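PDB 2RBC: sugar kinase from Agrobacterium tumefaciens, which probably phosphorylates a sugar or related substrate with ATP, as a putative ribokinase of the pfkB carbohydrate kinase family. Local coordinates for residues A[142-147]-A[164-169]; A[250-255]-A[290-295]. One frame throughout, in Å; residues are numbered along the deposited sequence. Where two conformers were deposited one is given.

Contact 1 (A[142-147]-A[164-169]); sequences RLHEKK and DVRWPE. With SO4 (sulfate ion), chain F.
The indole NE1 of Trp167 donates to a water 3.1 Å from it, and that water in turn donates to Lys146 O, a short bond of 2.5 Å, and weakly to His144 O. This water bridge ties the loop after strand 133-138 of the four-stranded sheet to the N-cap of helix 168-180, which follows strand 160-163 of the main sheet in this ribokinase-type fold. Because the water lies in the indole plane, at its edge, it leaves the faces of Trp167 for packing. One of them is taken by His144: CD2 comes within 3.3 Å of Trp167 CD2, and His144 CB adds a CH-pi contact 3.8 Å from the centroid of the five-membered ring. The two rings meet obliquely, their planes 37° apart. A chi1 of -163° swings the indole against His144, while Trp167 CB, placed by the backbone, makes a reciprocal CH-pi contact with the imidazole. Both imidazole faces thus meet aliphatic carbon, Leu143 CB over the centre of one and Trp167 CB nearer the rim of the other, while ND1 is hydrogen-bonded to the hydroxyl of Tyr139. Two residues before His144, in a short 3-10 segment, Arg142 makes a salt bridge to Asp140 and reaches a sulfate through long, weak bonds. Just before the helix, Asp164 OD1 accepts the backbone N-H of Arg166 at 2.9 Å, forming an Asx turn whose donor approaches from above the carboxylate plane. Arg166 then brings its aliphatic stem to the imidazole, with CG 3.5 Å from His144 CE1.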
loop_
_atom_site.group_PDB
_atom_site.type_symbol
_atom_site.label_atom_id
_atom_site.label_comp_id
_atom_site.label_asym_id
_atom_site.label_seq_id
_atom_site.Cartn_x
_atom_site.Cartn_y
_atom_site.Cartn_z
ATOM N N ARG A 142 -3.296 9.110 17.024
ATOM C CA ARG A 142 -3.276 10.573 17.084
ATOM C C ARG A 142 -4.319 11.214 16.186
ATOM O O ARG A 142 -4.656 12.380 16.360
ATOM C CB ARG A 142 -1.927 11.111 16.689
ATOM C CG ARG A 142 -0.801 10.751 17.662
ATOM C CD ARG A 142 0.550 11.265 17.170
ATOM N NE ARG A 142 0.910 10.709 15.875
ATOM C CZ ARG A 142 2.116 10.794 15.319
ATOM N NH1 ARG A 142 3.119 11.424 15.947
ATOM N NH2 ARG A 142 2.325 10.242 14.120
ATOM N N LEU A 143 -4.831 10.461 15.218
ATOM C CA LEU A 143 -5.925 10.939 14.392
ATOM C C LEU A 143 -7.119 11.448 15.238
ATOM O O LEU A 143 -7.762 12.437 14.890
ATOM C CB LEU A 143 -6.370 9.825 13.433
ATOM C CG LEU A 143 -5.472 9.593 12.210
ATOM C CD1 LEU A 143 -5.902 8.325 11.500
ATOM C CD2 LEU A 143 -5.528 10.800 11.297
ATOM N N HIS A 144 -7.383 10.757 16.340
ATOM C CA HIS A 144 -8.627 10.887 17.100
ATOM C C HIS A 144 -8.391 11.304 18.534
ATOM O O HIS A 144 -9.210 11.020 19.406
ATOM C CB HIS A 144 -9.378 9.544 17.070
ATOM C CG HIS A 144 -9.751 9.110 15.692
ATOM N ND1 HIS A 144 -9.460 7.859 15.201
ATOM C CD2 HIS A 144 -10.313 9.793 14.676
ATOM C CE1 HIS A 144 -9.864 7.776 13.951
ATOM N NE2 HIS A 144 -10.389 8.937 13.605
ATOM N N GLU A 145 -7.304 12.008 18.790
ATOM C CA GLU A 145 -6.952 12.388 20.160
ATOM C C GLU A 145 -7.436 13.802 20.546
ATOM O O GLU A 145 -7.294 14.226 21.704
ATOM C CB GLU A 145 -5.437 12.288 20.356
ATOM C CG GLU A 145 -4.638 13.400 19.681
ATOM C CD GLU A 145 -3.118 13.267 19.894
ATOM O OE1 GLU A 145 -2.656 12.300 20.583
ATOM O OE2 GLU A 145 -2.384 14.145 19.360
ATOM N N LYS A 146 -7.964 14.541 19.578
ATOM C CA LYS A 146 -8.399 15.895 19.809
ATOM C C LYS A 146 -9.911 15.963 19.702
ATOM O O LYS A 146 -10.567 15.199 18.983
ATOM C CB LYS A 146 -7.739 16.820 18.807
ATOM C CG LYS A 146 -7.678 18.258 19.205
ATOM C CD LYS A 146 -6.459 18.936 18.537
ATOM C CE LYS A 146 -6.659 20.462 18.308
ATOM N NZ LYS A 146 -7.310 21.177 19.476
ATOM N N LYS A 147 -10.467 16.899 20.456
ATOM C CA LYS A 147 -11.900 17.015 20.541
ATOM C C LYS A 147 -12.445 17.691 19.283
ATOM O O LYS A 147 -11.957 18.737 18.888
ATOM C CB LYS A 147 -12.263 17.789 21.811
ATOM C CG LYS A 147 -11.972 16.988 23.091
ATOM C CD LYS A 147 -12.954 17.391 24.196
ATOM C CE LYS A 147 -12.429 17.059 25.608
ATOM N NZ LYS A 147 -13.470 17.340 26.684
ATOM N N ASP A 164 -19.642 4.827 13.555
ATOM C CA ASP A 164 -18.874 3.580 13.755
ATOM C C ASP A 164 -18.084 3.594 15.071
ATOM O O ASP A 164 -18.195 4.534 15.842
ATOM C CB ASP A 164 -18.025 3.246 12.504
ATOM C CG ASP A 164 -16.813 4.114 12.321
ATOM O OD1 ASP A 164 -16.344 4.712 13.310
ATOM O OD2 ASP A 164 -16.303 4.216 11.153
ATOM N N VAL A 165 -17.329 2.526 15.336
ATOM C CA VAL A 165 -16.627 2.364 16.604
ATOM C C VAL A 165 -15.222 2.995 16.592
ATOM O O VAL A 165 -14.524 2.934 17.578
ATOM C CB VAL A 165 -16.505 0.871 17.015
ATOM C CG1 VAL A 165 -17.892 0.288 17.322
ATOM C CG2 VAL A 165 -15.707 0.037 15.961
ATOM N N ARG A 166 -14.847 3.657 15.507
ATOM C CA ARG A 166 -13.469 4.110 15.335
ATOM C C ARG A 166 -13.085 5.387 16.094
ATOM O O ARG A 166 -11.949 5.539 16.489
ATOM C CB ARG A 166 -13.139 4.288 13.848
ATOM C CG ARG A 166 -11.697 4.813 13.588
ATOM C CD ARG A 166 -10.605 3.855 14.110
ATOM N NE ARG A 166 -10.613 2.691 13.244
ATOM C CZ ARG A 166 -11.246 1.533 13.466
ATOM N NH1 ARG A 166 -11.881 1.252 14.611
ATOM N NH2 ARG A 166 -11.197 0.593 12.526
ATOM N N TRP A 167 -14.020 6.302 16.270
ATOM C CA TRP A 167 -13.775 7.559 16.954
ATOM C C TRP A 167 -14.822 7.685 18.089
ATOM O O TRP A 167 -15.736 8.503 18.026
ATOM C CB TRP A 167 -13.954 8.716 15.964
ATOM C CG TRP A 167 -13.353 9.988 16.415
ATOM C CD1 TRP A 167 -12.885 10.280 17.654
ATOM C CD2 TRP A 167 -13.203 11.184 15.640
ATOM N NE1 TRP A 167 -12.422 11.562 17.691
ATOM C CE2 TRP A 167 -12.575 12.131 16.458
ATOM C CE3 TRP A 167 -13.481 11.521 14.308
ATOM C CZ2 TRP A 167 -12.250 13.412 16.008
ATOM C CZ3 TRP A 167 -13.160 12.782 13.872
ATOM C CH2 TRP A 167 -12.544 13.714 14.717
ATOM N N PRO A 168 -14.665 6.887 19.152
ATOM C CA PRO A 168 -15.723 6.728 20.163
ATOM C C PRO A 168 -16.139 7.974 20.900
ATOM O O PRO A 168 -17.329 8.143 21.200
ATOM C CB PRO A 168 -15.104 5.755 21.174
ATOM C CG PRO A 168 -13.993 5.160 20.537
ATOM C CD PRO A 168 -13.505 6.053 19.458
ATOM N N GLU A 169 -15.209 8.863 21.205
ATOM C CA GLU A 169 -15.604 10.052 21.952
ATOM C C GLU A 169 -16.428 11.024 21.095
ATOM O O GLU A 169 -17.353 11.667 21.599
ATOM C CB GLU A 169 -14.392 10.724 22.578
ATOM C CG GLU A 169 -13.639 9.840 23.577
ATOM C CD GLU A 169 -14.501 9.311 24.726
ATOM O OE1 GLU A 169 -14.334 8.119 25.066
ATOM O OE2 GLU A 169 -15.343 10.066 25.286
HETATM S S SO4 F . 5.904 10.064 13.051
HETATM O O1 SO4 F . 5.258 8.753 13.161
HETATM O O2 SO4 F . 6.134 10.640 14.376
HETATM O O3 SO4 F . 7.186 9.913 12.370
HETATM O O4 SO4 F . 5.059 10.965 12.271
HETATM O O HOH W 1 -11.687 13.339 20.171
#

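Contact 2 (A[250-255]-A[290-295]). With SO4 (sulfate ion), chain C.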
loop_
_atom_site.group_PDB
_atom_site.type_symbol
_atom_site.label_atom_id
_atom_site.label_comp_id
_atom_site.label_asym_id
_atom_site.label_seq_id
_atom_site.Cartn_x
_atom_site.Cartn_y
_atom_site.Cartn_z
ATOM N N TRP A 250 -33.713 -9.144 14.303
ATOM C CA TRP A 250 -33.849 -7.866 15.027
ATOM C C TRP A 250 -35.021 -7.866 15.979
ATOM O O TRP A 250 -35.951 -8.691 15.870
ATOM C CB TRP A 250 -33.963 -6.659 14.051
ATOM C CG TRP A 250 -35.344 -6.425 13.426
ATOM C CD1 TRP A 250 -36.302 -5.583 13.876
ATOM C CD2 TRP A 250 -35.856 -7.016 12.232
ATOM N NE1 TRP A 250 -37.401 -5.620 13.049
ATOM C CE2 TRP A 250 -37.146 -6.488 12.022
ATOM C CE3 TRP A 250 -35.344 -7.949 11.307
ATOM C CZ2 TRP A 250 -37.955 -6.881 10.944
ATOM C CZ3 TRP A 250 -36.124 -8.316 10.235
ATOM C CH2 TRP A 250 -37.421 -7.774 10.056
ATOM N N THR A 251 -34.948 -6.907 16.904
ATOM C CA THR A 251 -36.025 -6.572 17.814
ATOM C C THR A 251 -36.299 -5.058 17.743
ATOM O O THR A 251 -35.386 -4.220 17.677
ATOM C CB THR A 251 -35.711 -7.021 19.288
ATOM O OG1 THR A 251 -34.532 -6.363 19.745
ATOM C CG2 THR A 251 -35.511 -8.529 19.423
ATOM N N GLU A 252 -37.585 -4.717 17.756
ATOM C CA GLU A 252 -38.015 -3.332 17.817
ATOM C C GLU A 252 -37.871 -2.783 19.230
ATOM O O GLU A 252 -37.857 -3.543 20.213
ATOM C CB GLU A 252 -39.484 -3.223 17.417
ATOM C CG GLU A 252 -39.835 -3.861 16.078
ATOM C CD GLU A 252 -39.391 -3.044 14.879
ATOM O OE1 GLU A 252 -38.979 -1.863 15.046
ATOM O OE2 GLU A 252 -39.468 -3.609 13.759
ATOM N N ALA A 253 -37.831 -1.452 19.332
ATOM C CA ALA A 253 -37.938 -0.768 20.613
ATOM C C ALA A 253 -39.162 -1.245 21.360
ATOM O O ALA A 253 -40.191 -1.470 20.751
ATOM C CB ALA A 253 -38.027 0.747 20.407
ATOM N N ASP A 254 -38.983 -1.443 22.662
ATOM C CA ASP A 254 -40.040 -1.736 23.626
ATOM C C ASP A 254 -40.788 -3.069 23.414
ATOM O O ASP A 254 -41.829 -3.271 24.030
ATOM C CB ASP A 254 -41.024 -0.544 23.745
ATOM C CG ASP A 254 -40.343 0.773 24.200
ATOM O OD1 ASP A 254 -39.310 0.791 24.907
ATOM O OD2 ASP A 254 -40.886 1.832 23.849
ATOM N N ASP A 255 -40.244 -3.988 22.604
ATOM C CA ASP A 255 -40.885 -5.282 22.330
ATOM C C ASP A 255 -39.842 -6.380 22.133
ATOM O O ASP A 255 -38.966 -6.230 21.305
ATOM C CB ASP A 255 -41.765 -5.200 21.070
ATOM C CG ASP A 255 -42.709 -6.381 20.932
ATOM O OD1 ASP A 255 -42.292 -7.561 20.848
ATOM O OD2 ASP A 255 -43.938 -6.146 20.939
HETATM N N MSE A 290 -38.844 4.734 6.942
HETATM C CA MSE A 290 -39.275 3.455 6.402
HETATM C C MSE A 290 -39.569 2.461 7.528
HETATM O O MSE A 290 -38.905 2.487 8.548
HETATM C CB MSE A 290 -38.160 2.889 5.518
HETATM C CG MSE A 290 -38.627 1.816 4.611
HETATM SE SE MSE A 290 -37.220 1.301 3.361
HETATM C CE MSE A 290 -37.004 3.032 2.593
ATOM N N GLN A 291 -40.561 1.590 7.328
ATOM C CA GLN A 291 -40.805 0.491 8.256
ATOM C C GLN A 291 -39.599 -0.427 8.359
ATOM O O GLN A 291 -38.805 -0.554 7.423
ATOM C CB GLN A 291 -42.045 -0.305 7.854
ATOM C CG GLN A 291 -43.337 0.504 7.938
ATOM C CD GLN A 291 -43.543 1.130 9.313
ATOM O OE1 GLN A 291 -43.662 0.416 10.322
ATOM N NE2 GLN A 291 -43.558 2.463 9.370
ATOM N N SER A 292 -39.459 -1.058 9.521
ATOM C CA SER A 292 -38.254 -1.837 9.856
ATOM C C SER A 292 -37.961 -2.987 8.898
ATOM O O SER A 292 -36.836 -3.104 8.402
ATOM C CB SER A 292 -38.372 -2.390 11.270
ATOM O OG SER A 292 -38.438 -1.308 12.174
ATOM N N ARG A 293 -38.958 -3.801 8.600
ATOM C CA ARG A 293 -38.717 -4.935 7.702
ATOM C C ARG A 293 -38.342 -4.440 6.292
ATOM O O ARG A 293 -37.365 -4.924 5.705
ATOM C CB ARG A 293 -39.889 -5.925 7.663
ATOM C CG ARG A 293 -39.592 -7.128 6.757
ATOM C CD ARG A 293 -40.736 -8.154 6.738
ATOM N NE ARG A 293 -40.837 -8.834 8.020
ATOM C CZ ARG A 293 -40.033 -9.813 8.427
ATOM N NH1 ARG A 293 -39.069 -10.279 7.655
ATOM N NH2 ARG A 293 -40.230 -10.372 9.612
ATOM N N ALA A 294 -39.076 -3.453 5.768
ATOM C CA ALA A 294 -38.724 -2.812 4.467
ATOM C C ALA A 294 -37.268 -2.309 4.440
ATOM O O ALA A 294 -36.529 -2.500 3.453
ATOM C CB ALA A 294 -39.681 -1.671 4.174
ATOM N N ALA A 295 -36.851 -1.693 5.543
ATOM C CA ALA A 295 -35.500 -1.149 5.682
ATOM C C ALA A 295 -34.448 -2.253 5.763
ATOM O O ALA A 295 -33.387 -2.146 5.180
ATOM C CB ALA A 295 -35.433 -0.269 6.885
HETATM S S SO4 C . -42.601 -7.785 10.854
HETATM O O1 SO4 C . -43.118 -6.848 11.844
HETATM O O2 SO4 C . -41.152 -7.846 11.041
HETATM O O3 SO4 C . -43.198 -9.107 11.064
HETATM O O4 SO4 C . -42.939 -7.291 9.522
#
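An antiparallel meander at one end of the main sheet, strands 238-242, 248-251 and 258-261, meets the first turn of helix 292-307 here. Glu252, at the head of a type II beta turn beyond strand 248-251, supplies the polar link. Its OE1 accepts the hydroxyl proton of Ser292 OG at 3.0 Å through the syn lone pair, while OE2 takes the N-H of Trp250 NE1, also at 3.0 Å. That second bond is fairly straight (159°) and lies almost in the indole plane, yet it enters from well above the carboxylate plane. A bend at chi2 (-76°) folds the Glu252 chain back so that one carboxylate serves both donors, and packing is close, with Ser292 CB 3.0 Å from Glu252 OE2. A negative group beside the start of a helix would probably be stabilised by the helix dipole.

Trp250 also reaches the next residue of the helix. Its CH2 sits over the centre of one face of the Arg293 guanidinium, 3.7 Å from CZ, although the two planes are inclined at 59°. Elsewhere on its surface the indole meets the rings of Phe238 and His259. Arg293 NH1 is held by Gln261 OE1 and Phe260 O, and its NE donates to sulfate O4 at 3.0 Å, with a weak bond from NH2 to O2. Sulfate O2 lies 3.3 Å from Trp250 CZ2. Anion, arginine and tryptophan thus gather where a beta meander at the sheet end of a ribokinase-type alpha/beta fold meets a neighbouring helix start.

Contacts 1 and 2 lie along the same main sheet but are well separated, their centres 30 Å apart and their nearest atoms about 18 Å. Contact 1 joins the end of strand 160-163 to the loop leaving the four-stranded sheet, whereas contact 2 extends from strand 248-251; strands 185-189, 206-210 and 238-242 lie between them in the main sheet. In each, a tryptophan uses its indole N-H for a polar link and its carbons for packing, through water in contact 1 and directly to a carboxylate in contact 2. Each also has an arginine near a sulfate probably derived from the crystallisation liquor, bound weakly by Arg142 and more firmly by Arg293, so neither sulfate by itself identifies a substrate or nucleotide site.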